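Local coordinates for protein succinylglutamate desuccinylase (Vibrio parahaemolyticus, PDB 2BCO) that probably hydrolyses N-succinylglutamate to succinate and glutamate, the last step of arginine breakdown by the AST pathway, with one bound zinc ion per subunit, at residues S161-F166 with I258-S263; S169-H174 with N197-T202; H174-K179 with Y206-Y211; K331-F334 with L339-D342. All blocks are in the same frame, centred on the assembly; numbering follows the deposited sequence.

Contact 1: residues S161-F166 with I258-S263; sequences SKHYTF and IKYRVS
H163 and Y260 are joined by one hydrogen bond: NE2 of H163 lies 2.7 Å from OH of Y260, nearly straight (164°), and either partner could be the donor. The hydroxyl sits at the edge of the imidazole, in its plane. The two rings meet rim to rim with planes at 59°, so neither covers the other. The histidine starts toward the tyrosine's strand, and chi1 -61°, with CG anti to the carbonyl carbon, carries the ring on to the hydroxyl.

Apolar contact is slighter. CD1 of I258 reaches CE1 of H163 at 3.6 Å, its side chain crossing the histidine at about a right angle, while on one face of the imidazole CG of K162 sits over the ring centre. F284 adds an edge-to-face ring to H163 and also meets Y260.

A local bond shapes the backbone: N of H163 donates to OG of S161 at 3.0 Å, an ST turn, and the same OG is bonded to O of N283. The pair thus joins the turn before strand 165-169 to strand 258-267, at the seam between the parts that match the catalytic and barrel-sandwich hybrid families of AspA/AstE enzymes.

Contact 2: residues S169-H174 with N197-T202; sequences SPKTRH and NSPSST
K171 lies against the backbone of N197 and S198, and through it two surface loops of the catalytic domain meet, one following strand 165-169 and the other strand 192-195, which are parallel neighbours.

Van der Waals packing is the work of the lysine's aliphatic stem. CB of K171 comes within 3.6 Å of N of S198, and CG lies 3.7 Å from C of N197, so the methylenes run beside the peptide linking these two residues. CG stands anti to the backbone N (chi1 180°) and the chain then bends at chi2 (62°), which lays the stem along N197 while the amine end leads away. CG of K171 is also 4.3 Å from CD of P199, a looser touch. The side chains of N197 and S198 set off away from the lysine loop, so it is their main chain that receives the stem.

Polar contact between the two loops passes through a water. This molecule accepts from N of K171 and donates to O of S198, each bond being 2.8 Å long, and so ties the two main chains together beside the lysine stem.

Further bonds fix the two loops. T202 is the N-cap of helix 203-211, its OG1 accepting from N of W205, and P199 packs on the same tryptophan. OG1 of T172 is bonded to OE1 of E209, which ties the first loop to that helix as well. The same OG1 closes an ST turn, accepting from N of H174 at 3.2 Å with an N-H...O angle of 168°.

Contact 3: residues H174-K179 with Y206-Y211; sequences HPVRSK and YSAENY
The edge of H174 meets the carbonyl oxygens of A208 and E209, and V176 touches A208. Packing is closest where the imidazole edge faces the carbonyls: CD2 of H174 is 3.3 Å from O of E209, which lies near the ring plane, and 3.6 Å from O of A208, which approaches obliquely. The buried apolar part is wider spaced, with CG1 of V176 meeting CB of A208 at 4.1 Å. That methyl stands anti to the carbonyl carbon (chi1 -57°), a setting that aims it at the helix, and P170 and T172 also border A208.

The contact lays the loop between strand 165-169 and helix 179-188 against helix 203-211 of the catalytic domain. At its far end the loop passes into the next helix, with S178 as N-cap: OG of S178 accepts from N of L181. Just before it, the guanidinium of R177 turns back to the preceding strand, NE bonded to OG of S169 and NH2 to O of S196.

Toward solvent the fit is looser. E209 starts away from the loop and curls back, and its OE2 stays 4.6 Å from NE2 of H174; the nearby carboxylate could favour a protonated imidazole. The other carboxylate oxygen of E209, OE1, is held by a hydrogen bond with OG1 of T172.

Contact 4: residues K331-F334 with L339-D342; sequences KTRF and LVYD
L339 sets its CD1 methyl over the ring of F334, 3.9 Å from the centroid and only 13° off the ring normal, a CH-pi contact over the middle of the face. CG of L339 is anti to the backbone N (chi1 -171°), which places it beside its own carbonyl carbon and brings CD1 to the F334 ring and within 3.3 Å of O of R333. F334 itself packs on K179 and V182 of helix 179-188.

V340 is the hydrogen-bonded partner of R333. N of V340 donates to O of R333 at 3.0 Å, and N of R333 returns a bond to O of V340 at 3.1 Å. The two side chains share the other side of the ribbon from L339 and F334: CG2 of V340 lies over one face of the guanidinium, toward its rim, 3.6 Å from CZ of R333. This is an antiparallel beta hairpin, made by strands 322-335 and 338-341 at the C-terminal end of the modelled chain; the N-to-C directions of its short segments make 143°, well short of strictly antiparallel.

Y341 pairs with T332 in a non-hydrogen-bonded position, its CB 3.9 Å from CG2 of T332. Beyond CB the tyrosine leads away from segment 331-334, and its side chain packs on R261 of strand 258-267.

D342, exposed and poorly ordered, is still tied through its backbone: N of D342 donates to O of K331 at 2.9 Å in a nearly straight bond.

From the N terminus, strand 165-169 and its flanking loops open three contacts in succession. Contact 1 closes the longest loop, from 161-166 to 258-263, and so ties the turn before strand 165-169 to strand 258-267. Contacts 2 and 3 both lie within that loop and cross each other, sharing H174: the chain meets 169-174, 174-179, then 197-202 and 206-211, so the two loops overlap along the chain, with S169 bonded to R177 and T172 to E209. Contact 4 follows in series as a short terminal hairpin. It reaches back to contact 3, where N of L339 meets O of R177, and to contact 1, where K259 of strand 258-267 packs on T332 of the neighbouring strand 322-335.

Contact 1: residues S161-F166 with I258-S263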
loop_
_atom_site.group_PDB
_atom_site.type_symbol
_atom_site.label_atom_id
_atom_site.label_comp_id
_atom_site.label_asym_id
_atom_site.label_seq_id
_atom_site.Cartn_x
_atom_site.Cartn_y
_atom_site.Cartn_z
ATOM N N SER A 161 -10.376 -6.933 11.466
ATOM C CA SER A 161 -11.417 -6.481 10.553
ATOM C C SER A 161 -12.164 -7.645 9.905
ATOM O O SER A 161 -11.635 -8.752 9.792
ATOM C CB SER A 161 -10.802 -5.612 9.455
ATOM O OG SER A 161 -11.791 -5.194 8.541
ATOM N N LYS A 162 -13.399 -7.395 9.486
ATOM C CA LYS A 162 -14.173 -8.434 8.824
ATOM C C LYS A 162 -13.583 -8.604 7.428
ATOM O O LYS A 162 -13.905 -9.552 6.720
ATOM C CB LYS A 162 -15.655 -8.050 8.758
ATOM C CG LYS A 162 -15.940 -6.687 8.146
ATOM C CD LYS A 162 -17.407 -6.300 8.328
ATOM C CE LYS A 162 -17.688 -4.919 7.743
ATOM N NZ LYS A 162 -19.036 -4.380 8.099
ATOM N N HIS A 163 -12.714 -7.668 7.044
ATOM C CA HIS A 163 -12.031 -7.720 5.754
ATOM C C HIS A 163 -10.559 -7.994 6.056
ATOM O O HIS A 163 -9.811 -7.069 6.384
ATOM C CB HIS A 163 -12.146 -6.391 5.004
ATOM C CG HIS A 163 -13.549 -5.983 4.679
ATOM N ND1 HIS A 163 -14.487 -6.859 4.174
ATOM C CD2 HIS A 163 -14.164 -4.774 4.743
ATOM C CE1 HIS A 163 -15.616 -6.212 3.943
ATOM N NE2 HIS A 163 -15.447 -4.945 4.280
ATOM N N TYR A 164 -10.145 -9.259 5.971
ATOM C CA TYR A 164 -8.756 -9.618 6.257
ATOM C C TYR A 164 -7.805 -8.824 5.356
ATOM O O TYR A 164 -6.724 -8.417 5.789
ATOM C CB TYR A 164 -8.541 -11.118 6.060
ATOM C CG TYR A 164 -7.121 -11.559 6.319
ATOM C CD1 TYR A 164 -6.610 -11.622 7.617
ATOM C CD2 TYR A 164 -6.284 -11.908 5.266
ATOM C CE1 TYR A 164 -5.284 -12.029 7.855
ATOM C CE2 TYR A 164 -4.961 -12.311 5.491
ATOM C CZ TYR A 164 -4.470 -12.373 6.790
ATOM O OH TYR A 164 -3.175 -12.795 7.010
ATOM N N THR A 165 -8.213 -8.629 4.102
ATOM C CA THR A 165 -7.451 -7.839 3.139
ATOM C C THR A 165 -8.362 -6.751 2.576
ATOM O O THR A 165 -9.569 -6.956 2.418
ATOM C CB THR A 165 -6.942 -8.666 1.923
ATOM O OG1 THR A 165 -8.055 -9.261 1.242
ATOM C CG2 THR A 165 -5.962 -9.736 2.358
ATOM N N PHE A 166 -7.778 -5.589 2.305
ATOM C CA PHE A 166 -8.503 -4.479 1.707
ATOM C C PHE A 166 -7.492 -3.473 1.193
ATOM O O PHE A 166 -6.317 -3.549 1.538
ATOM C CB PHE A 166 -9.512 -3.849 2.692
ATOM C CG PHE A 166 -8.900 -3.020 3.794
ATOM C CD1 PHE A 166 -8.671 -1.657 3.613
ATOM C CD2 PHE A 166 -8.651 -3.574 5.049
ATOM C CE1 PHE A 166 -8.210 -0.854 4.668
ATOM C CE2 PHE A 166 -8.188 -2.776 6.111
ATOM C CZ PHE A 166 -7.972 -1.411 5.915
ATOM N N ILE A 258 -15.620 -5.616 -2.557
ATOM C CA ILE A 258 -16.600 -4.638 -2.117
ATOM C C ILE A 258 -16.006 -3.237 -2.323
ATOM O O ILE A 258 -14.827 -3.010 -2.033
ATOM C CB ILE A 258 -16.956 -4.861 -0.635
ATOM C CG1 ILE A 258 -17.563 -6.262 -0.468
ATOM C CG2 ILE A 258 -17.943 -3.792 -0.153
ATOM C CD1 ILE A 258 -17.641 -6.716 0.969
ATOM N N LYS A 259 -16.812 -2.317 -2.845
ATOM C CA LYS A 259 -16.353 -0.954 -3.093
ATOM C C LYS A 259 -16.950 -0.039 -2.023
ATOM O O LYS A 259 -18.163 -0.049 -1.787
ATOM C CB LYS A 259 -16.807 -0.477 -4.480
ATOM C CG LYS A 259 -16.573 -1.456 -5.642
ATOM C CD LYS A 259 -15.088 -1.709 -5.909
ATOM C CE LYS A 259 -14.875 -2.544 -7.176
ATOM N NZ LYS A 259 -15.555 -3.876 -7.125
ATOM N N TYR A 260 -16.096 0.744 -1.372
ATOM C CA TYR A 260 -16.534 1.663 -0.326
ATOM C C TYR A 260 -16.217 3.091 -0.738
ATOM O O TYR A 260 -15.351 3.320 -1.570
ATOM C CB TYR A 260 -15.811 1.371 0.995
ATOM C CG TYR A 260 -16.273 0.132 1.731
ATOM C CD1 TYR A 260 -17.419 0.153 2.529
ATOM C CD2 TYR A 260 -15.567 -1.061 1.633
ATOM C CE1 TYR A 260 -17.851 -0.990 3.211
ATOM C CE2 TYR A 260 -15.989 -2.207 2.311
ATOM C CZ TYR A 260 -17.129 -2.165 3.096
ATOM O OH TYR A 260 -17.540 -3.296 3.768
ATOM N N ARG A 261 -16.938 4.045 -0.164
ATOM C CA ARG A 261 -16.703 5.461 -0.423
ATOM C C ARG A 261 -16.706 6.102 0.954
ATOM O O ARG A 261 -17.214 5.515 1.910
ATOM C CB ARG A 261 -17.812 6.078 -1.294
ATOM C CG ARG A 261 -19.158 6.297 -0.601
ATOM C CD ARG A 261 -20.141 7.030 -1.531
ATOM N NE ARG A 261 -21.504 7.099 -1.000
ATOM C CZ ARG A 261 -21.894 7.895 -0.011
ATOM N NH1 ARG A 261 -21.031 8.711 0.573
ATOM N NH2 ARG A 261 -23.156 7.869 0.400
ATOM N N VAL A 262 -16.150 7.299 1.069
ATOM C CA VAL A 262 -16.121 7.962 2.364
ATOM C C VAL A 262 -17.424 8.706 2.680
ATOM O O VAL A 262 -17.724 9.734 2.078
ATOM C CB VAL A 262 -14.938 8.945 2.438
ATOM C CG1 VAL A 262 -14.939 9.673 3.780
ATOM C CG2 VAL A 262 -13.633 8.185 2.223
ATOM N N SER A 263 -18.203 8.170 3.618
ATOM C CA SER A 263 -19.457 8.804 4.017
ATOM C C SER A 263 -19.107 10.175 4.558
ATOM O O SER A 263 -19.630 11.185 4.098
ATOM C CB SER A 263 -20.160 7.986 5.102
ATOM O OG SER A 263 -20.449 6.677 4.644
#

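Contact 2: residues S169-H174 with N197-T202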
loop_
_atom_site.group_PDB
_atom_site.type_symbol
_atom_site.label_atom_id
_atom_site.label_comp_id
_atom_site.label_asym_id
_atom_site.label_seq_id
_atom_site.Cartn_x
_atom_site.Cartn_y
_atom_site.Cartn_z
ATOM N N SER A 169 -7.583 3.410 -2.449
ATOM C CA SER A 169 -7.243 4.083 -3.699
ATOM C C SER A 169 -7.201 5.598 -3.460
ATOM O O SER A 169 -8.217 6.201 -3.109
ATOM C CB SER A 169 -8.282 3.756 -4.776
ATOM O OG SER A 169 -7.992 4.446 -5.974
ATOM N N PRO A 170 -6.029 6.226 -3.668
ATOM C CA PRO A 170 -5.804 7.666 -3.480
ATOM C C PRO A 170 -6.715 8.561 -4.307
ATOM O O PRO A 170 -7.211 8.161 -5.361
ATOM C CB PRO A 170 -4.337 7.849 -3.875
ATOM C CG PRO A 170 -3.744 6.509 -3.656
ATOM C CD PRO A 170 -4.815 5.600 -4.210
ATOM N N LYS A 171 -6.899 9.778 -3.806
ATOM C CA LYS A 171 -7.718 10.792 -4.445
ATOM C C LYS A 171 -6.838 11.759 -5.217
ATOM O O LYS A 171 -5.991 12.435 -4.636
ATOM C CB LYS A 171 -8.514 11.576 -3.396
ATOM C CG LYS A 171 -9.395 12.667 -3.975
ATOM C CD LYS A 171 -10.439 12.073 -4.903
ATOM C CE LYS A 171 -11.439 13.114 -5.347
ATOM N NZ LYS A 171 -12.517 12.483 -6.165
ATOM N N THR A 172 -7.048 11.814 -6.528
ATOM C CA THR A 172 -6.298 12.702 -7.410
ATOM C C THR A 172 -7.167 12.985 -8.627
ATOM O O THR A 172 -8.092 12.225 -8.919
ATOM C CB THR A 172 -4.972 12.054 -7.860
ATOM O OG1 THR A 172 -4.365 12.865 -8.868
ATOM C CG2 THR A 172 -5.212 10.656 -8.423
ATOM N N ARG A 173 -6.888 14.080 -9.326
ATOM C CA ARG A 173 -7.654 14.444 -10.516
ATOM C C ARG A 173 -7.278 13.514 -11.673
ATOM O O ARG A 173 -8.000 13.404 -12.662
ATOM C CB ARG A 173 -7.364 15.897 -10.902
ATOM C CG ARG A 173 -5.948 16.127 -11.420
ATOM C CD ARG A 173 -5.642 17.620 -11.497
ATOM N NE ARG A 173 -4.226 17.880 -11.247
ATOM C CZ ARG A 173 -3.286 17.831 -12.177
ATOM N NH1 ARG A 173 -3.609 17.541 -13.429
ATOM N NH2 ARG A 173 -2.021 18.057 -11.859
ATOM N N HIS A 174 -6.132 12.851 -11.545
ATOM C CA HIS A 174 -5.671 11.922 -12.570
ATOM C C HIS A 174 -6.487 10.625 -12.503
ATOM O O HIS A 174 -6.938 10.217 -11.428
ATOM C CB HIS A 174 -4.194 11.578 -12.361
ATOM C CG HIS A 174 -3.270 12.750 -12.467
ATOM N ND1 HIS A 174 -3.073 13.441 -13.645
ATOM C CD2 HIS A 174 -2.489 13.352 -11.541
ATOM C CE1 HIS A 174 -2.213 14.418 -13.435
ATOM N NE2 HIS A 174 -1.841 14.389 -12.168
ATOM N N ASN A 197 -11.648 10.155 -0.780
ATOM C CA ASN A 197 -12.325 11.329 -1.328
ATOM C C ASN A 197 -11.514 12.572 -0.988
ATOM O O ASN A 197 -11.950 13.686 -1.248
ATOM C CB ASN A 197 -13.757 11.463 -0.771
ATOM C CG ASN A 197 -13.787 11.982 0.665
ATOM O OD1 ASN A 197 -12.867 11.730 1.444
ATOM N ND2 ASN A 197 -14.855 12.688 1.023
ATOM N N SER A 198 -10.325 12.386 -0.424
ATOM C CA SER A 198 -9.486 13.524 -0.054
ATOM C C SER A 198 -7.979 13.266 -0.238
ATOM O O SER A 198 -7.478 12.197 0.099
ATOM C CB SER A 198 -9.776 13.907 1.402
ATOM O OG SER A 198 -9.090 15.089 1.768
ATOM N N PRO A 199 -7.240 14.254 -0.785
ATOM C CA PRO A 199 -5.794 14.123 -1.006
ATOM C C PRO A 199 -5.102 13.733 0.290
ATOM O O PRO A 199 -5.451 14.234 1.356
ATOM C CB PRO A 199 -5.393 15.512 -1.495
ATOM C CG PRO A 199 -6.627 15.956 -2.240
ATOM C CD PRO A 199 -7.727 15.554 -1.287
ATOM N N SER A 200 -4.114 12.850 0.203
ATOM C CA SER A 200 -3.446 12.383 1.412
ATOM C C SER A 200 -1.962 12.753 1.509
ATOM O O SER A 200 -1.505 13.710 0.890
ATOM C CB SER A 200 -3.625 10.861 1.515
ATOM O OG SER A 200 -3.370 10.399 2.823
ATOM N N SER A 201 -1.218 11.983 2.292
ATOM C CA SER A 201 0.203 12.232 2.480
ATOM C C SER A 201 0.972 10.925 2.416
ATOM O O SER A 201 2.136 10.868 2.825
ATOM C CB SER A 201 0.440 12.870 3.845
ATOM O OG SER A 201 0.053 11.955 4.869
ATOM N N THR A 202 0.325 9.879 1.907
ATOM C CA THR A 202 0.965 8.571 1.825
ATOM C C THR A 202 1.846 8.411 0.602
ATOM O O THR A 202 1.818 9.221 -0.319
ATOM C CB THR A 202 -0.068 7.435 1.826
ATOM O OG1 THR A 202 -0.879 7.523 0.641
ATOM C CG2 THR A 202 -0.941 7.515 3.088
HETATM O O HOH W 1 -5.996 10.246 -1.210
#

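Contact 3: residues H174-K179 with Y206-Y211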
loop_
_atom_site.group_PDB
_atom_site.type_symbol
_atom_site.label_atom_id
_atom_site.label_comp_id
_atom_site.label_asym_id
_atom_site.label_seq_id
_atom_site.Cartn_x
_atom_site.Cartn_y
_atom_site.Cartn_z
ATOM N N HIS A 174 -6.132 12.851 -11.545
ATOM C CA HIS A 174 -5.671 11.922 -12.570
ATOM C C HIS A 174 -6.487 10.625 -12.503
ATOM O O HIS A 174 -6.938 10.217 -11.428
ATOM C CB HIS A 174 -4.194 11.578 -12.361
ATOM C CG HIS A 174 -3.270 12.750 -12.467
ATOM N ND1 HIS A 174 -3.073 13.441 -13.645
ATOM C CD2 HIS A 174 -2.489 13.352 -11.541
ATOM C CE1 HIS A 174 -2.213 14.418 -13.435
ATOM N NE2 HIS A 174 -1.841 14.389 -12.168
ATOM N N PRO A 175 -6.712 9.980 -13.658
ATOM C CA PRO A 175 -7.473 8.723 -13.697
ATOM C C PRO A 175 -6.553 7.577 -13.258
ATOM O O PRO A 175 -5.803 7.035 -14.062
ATOM C CB PRO A 175 -7.885 8.614 -15.166
ATOM C CG PRO A 175 -6.716 9.254 -15.885
ATOM C CD PRO A 175 -6.442 10.481 -15.020
ATOM N N VAL A 176 -6.605 7.217 -11.981
ATOM C CA VAL A 176 -5.734 6.168 -11.460
ATOM C C VAL A 176 -6.526 4.971 -10.942
ATOM O O VAL A 176 -5.990 4.108 -10.252
ATOM C CB VAL A 176 -4.847 6.722 -10.314
ATOM C CG1 VAL A 176 -4.049 7.919 -10.814
ATOM C CG2 VAL A 176 -5.717 7.140 -9.121
ATOM N N ARG A 177 -7.808 4.927 -11.272
ATOM C CA ARG A 177 -8.664 3.837 -10.835
ATOM C C ARG A 177 -9.149 3.092 -12.067
ATOM O O ARG A 177 -10.336 3.069 -12.363
ATOM C CB ARG A 177 -9.833 4.403 -10.041
ATOM C CG ARG A 177 -9.383 5.106 -8.754
ATOM C CD ARG A 177 -10.533 5.773 -8.035
ATOM N NE ARG A 177 -10.130 6.275 -6.726
ATOM C CZ ARG A 177 -10.833 7.154 -6.019
ATOM N NH1 ARG A 177 -11.976 7.628 -6.496
ATOM N NH2 ARG A 177 -10.392 7.561 -4.843
ATOM N N SER A 178 -8.202 2.465 -12.757
ATOM C CA SER A 178 -8.455 1.745 -13.998
ATOM C C SER A 178 -9.101 0.362 -13.934
ATOM O O SER A 178 -9.292 -0.233 -12.866
ATOM C CB SER A 178 -7.146 1.608 -14.772
ATOM O OG SER A 178 -6.278 0.713 -14.091
ATOM N N LYS A 179 -9.410 -0.138 -15.125
ATOM C CA LYS A 179 -10.011 -1.444 -15.306
ATOM C C LYS A 179 -8.990 -2.507 -14.892
ATOM O O LYS A 179 -9.324 -3.472 -14.218
ATOM C CB LYS A 179 -10.391 -1.633 -16.781
ATOM C CG LYS A 179 -11.082 -2.951 -17.088
ATOM C CD LYS A 179 -12.519 -2.923 -16.602
ATOM C CE LYS A 179 -13.243 -4.205 -16.938
ATOM N NZ LYS A 179 -14.660 -4.139 -16.501
ATOM N N TYR A 206 1.244 9.832 -3.245
ATOM C CA TYR A 206 2.275 10.614 -3.922
ATOM C C TYR A 206 2.498 10.182 -5.376
ATOM O O TYR A 206 2.699 11.020 -6.255
ATOM C CB TYR A 206 3.599 10.522 -3.163
ATOM C CG TYR A 206 4.704 11.344 -3.776
ATOM C CD1 TYR A 206 4.844 12.693 -3.467
ATOM C CD2 TYR A 206 5.614 10.774 -4.670
ATOM C CE1 TYR A 206 5.874 13.462 -4.025
ATOM C CE2 TYR A 206 6.645 11.534 -5.234
ATOM C CZ TYR A 206 6.766 12.877 -4.905
ATOM O OH TYR A 206 7.786 13.635 -5.427
ATOM N N SER A 207 2.489 8.877 -5.617
ATOM C CA SER A 207 2.683 8.354 -6.960
ATOM C C SER A 207 1.476 8.648 -7.836
ATOM O O SER A 207 1.623 8.981 -9.000
ATOM C CB SER A 207 2.929 6.841 -6.913
ATOM O OG SER A 207 4.250 6.564 -6.486
ATOM N N ALA A 208 0.282 8.516 -7.269
ATOM C CA ALA A 208 -0.941 8.778 -8.013
ATOM C C ALA A 208 -1.054 10.259 -8.373
ATOM O O ALA A 208 -1.335 10.611 -9.523
ATOM C CB ALA A 208 -2.149 8.350 -7.193
ATOM N N GLU A 209 -0.827 11.123 -7.390
ATOM C CA GLU A 209 -0.925 12.563 -7.599
ATOM C C GLU A 209 0.154 13.149 -8.481
ATOM O O GLU A 209 -0.121 14.031 -9.285
ATOM C CB GLU A 209 -0.914 13.307 -6.258
ATOM C CG GLU A 209 -0.825 14.845 -6.360
ATOM C CD GLU A 209 -1.942 15.462 -7.197
ATOM O OE1 GLU A 209 -3.107 15.056 -7.022
ATOM O OE2 GLU A 209 -1.659 16.359 -8.019
ATOM N N ASN A 210 1.377 12.659 -8.349
ATOM C CA ASN A 210 2.474 13.219 -9.121
ATOM C C ASN A 210 2.912 12.473 -10.358
ATOM O O ASN A 210 3.707 12.995 -11.136
ATOM C CB ASN A 210 3.673 13.422 -8.202
ATOM C CG ASN A 210 3.438 14.524 -7.202
ATOM O OD1 ASN A 210 3.359 15.689 -7.573
ATOM N ND2 ASN A 210 3.305 14.166 -5.935
ATOM N N TYR A 211 2.418 11.257 -10.557
ATOM C CA TYR A 211 2.827 10.506 -11.736
ATOM C C TYR A 211 1.696 9.717 -12.374
ATOM O O TYR A 211 1.924 8.907 -13.264
ATOM C CB TYR A 211 3.992 9.584 -11.371
ATOM C CG TYR A 211 5.227 10.354 -10.958
ATOM C CD1 TYR A 211 6.096 10.875 -11.914
ATOM C CD2 TYR A 211 5.501 10.612 -9.615
ATOM C CE1 TYR A 211 7.218 11.637 -11.546
ATOM C CE2 TYR A 211 6.620 11.376 -9.235
ATOM C CZ TYR A 211 7.471 11.883 -10.208
ATOM O OH TYR A 211 8.577 12.621 -9.851
#

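Contact 4: residues K331-F334 with L339-D342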
loop_
_atom_site.group_PDB
_atom_site.type_symbol
_atom_site.label_atom_id
_atom_site.label_comp_id
_atom_site.label_asym_id
_atom_site.label_seq_id
_atom_site.Cartn_x
_atom_site.Cartn_y
_atom_site.Cartn_z
ATOM N N LYS A 331 -22.429 2.382 -4.950
ATOM C CA LYS A 331 -22.854 1.893 -6.248
ATOM C C LYS A 331 -21.825 2.420 -7.227
ATOM O O LYS A 331 -21.687 3.628 -7.412
ATOM C CB LYS A 331 -24.249 2.421 -6.598
ATOM C CG LYS A 331 -24.863 1.721 -7.807
ATOM C CD LYS A 331 -26.231 2.279 -8.180
ATOM C CE LYS A 331 -26.825 1.501 -9.344
ATOM N NZ LYS A 331 -25.919 1.493 -10.528
ATOM N N THR A 332 -21.110 1.505 -7.862
ATOM C CA THR A 332 -20.058 1.885 -8.779
ATOM C C THR A 332 -20.244 1.439 -10.226
ATOM O O THR A 332 -21.130 0.650 -10.547
ATOM C CB THR A 332 -18.723 1.338 -8.257
ATOM O OG1 THR A 332 -18.815 -0.094 -8.120
ATOM C CG2 THR A 332 -18.400 1.966 -6.899
ATOM N N ARG A 333 -19.379 1.958 -11.087
ATOM C CA ARG A 333 -19.394 1.641 -12.501
ATOM C C ARG A 333 -18.110 2.192 -13.101
ATOM O O ARG A 333 -17.356 2.888 -12.424
ATOM C CB ARG A 333 -20.605 2.300 -13.174
ATOM C CG ARG A 333 -20.631 3.834 -13.052
ATOM C CD ARG A 333 -21.940 4.430 -13.575
ATOM N NE ARG A 333 -21.784 5.838 -13.934
ATOM C CZ ARG A 333 -21.656 6.823 -13.056
ATOM N NH1 ARG A 333 -21.677 6.562 -11.752
ATOM N NH2 ARG A 333 -21.479 8.063 -13.481
ATOM N N PHE A 334 -17.865 1.878 -14.368
ATOM C CA PHE A 334 -16.691 2.369 -15.074
ATOM C C PHE A 334 -17.104 3.417 -16.101
ATOM O O PHE A 334 -17.875 3.135 -17.025
ATOM C CB PHE A 334 -15.962 1.226 -15.786
ATOM C CG PHE A 334 -14.878 0.588 -14.961
ATOM C CD1 PHE A 334 -13.691 1.275 -14.699
ATOM C CD2 PHE A 334 -15.050 -0.683 -14.418
ATOM C CE1 PHE A 334 -12.687 0.698 -13.913
ATOM C CE2 PHE A 334 -14.059 -1.269 -13.634
ATOM C CZ PHE A 334 -12.875 -0.579 -13.375
ATOM N N LEU A 339 -13.132 4.067 -12.421
ATOM C CA LEU A 339 -14.162 3.572 -11.518
ATOM C C LEU A 339 -14.705 4.740 -10.706
ATOM O O LEU A 339 -13.985 5.326 -9.894
ATOM C CB LEU A 339 -13.612 2.489 -10.574
ATOM C CG LEU A 339 -14.737 1.800 -9.780
ATOM C CD1 LEU A 339 -15.442 0.778 -10.687
ATOM C CD2 LEU A 339 -14.188 1.115 -8.529
ATOM N N VAL A 340 -15.972 5.081 -10.935
ATOM C CA VAL A 340 -16.611 6.182 -10.222
ATOM C C VAL A 340 -17.857 5.675 -9.512
ATOM O O VAL A 340 -18.315 4.564 -9.773
ATOM C CB VAL A 340 -17.030 7.335 -11.189
ATOM C CG1 VAL A 340 -15.821 7.817 -11.986
ATOM C CG2 VAL A 340 -18.151 6.866 -12.125
ATOM N N TYR A 341 -18.400 6.472 -8.604
ATOM C CA TYR A 341 -19.609 6.058 -7.901
ATOM C C TYR A 341 -20.771 7.047 -8.019
ATOM O O TYR A 341 -20.580 8.234 -8.301
ATOM C CB TYR A 341 -19.319 5.775 -6.427
ATOM C CG TYR A 341 -18.433 6.777 -5.729
ATOM C CD1 TYR A 341 -17.047 6.650 -5.757
ATOM C CD2 TYR A 341 -18.980 7.818 -4.986
ATOM C CE1 TYR A 341 -16.222 7.537 -5.043
ATOM C CE2 TYR A 341 -18.169 8.708 -4.272
ATOM C CZ TYR A 341 -16.795 8.558 -4.304
ATOM O OH TYR A 341 -16.007 9.422 -3.583
ATOM N N ASP A 342 -21.976 6.527 -7.783
ATOM C CA ASP A 342 -23.227 7.282 -7.870
ATOM C C ASP A 342 -23.631 7.507 -9.326
ATOM O O ASP A 342 -24.507 6.756 -9.802
ATOM C CB ASP A 342 -23.108 8.632 -7.153
ATOM C CG ASP A 342 -23.148 8.493 -5.650
ATOM O OD1 ASP A 342 -23.157 9.532 -4.956
ATOM O OD2 ASP A 342 -23.168 7.340 -5.167
#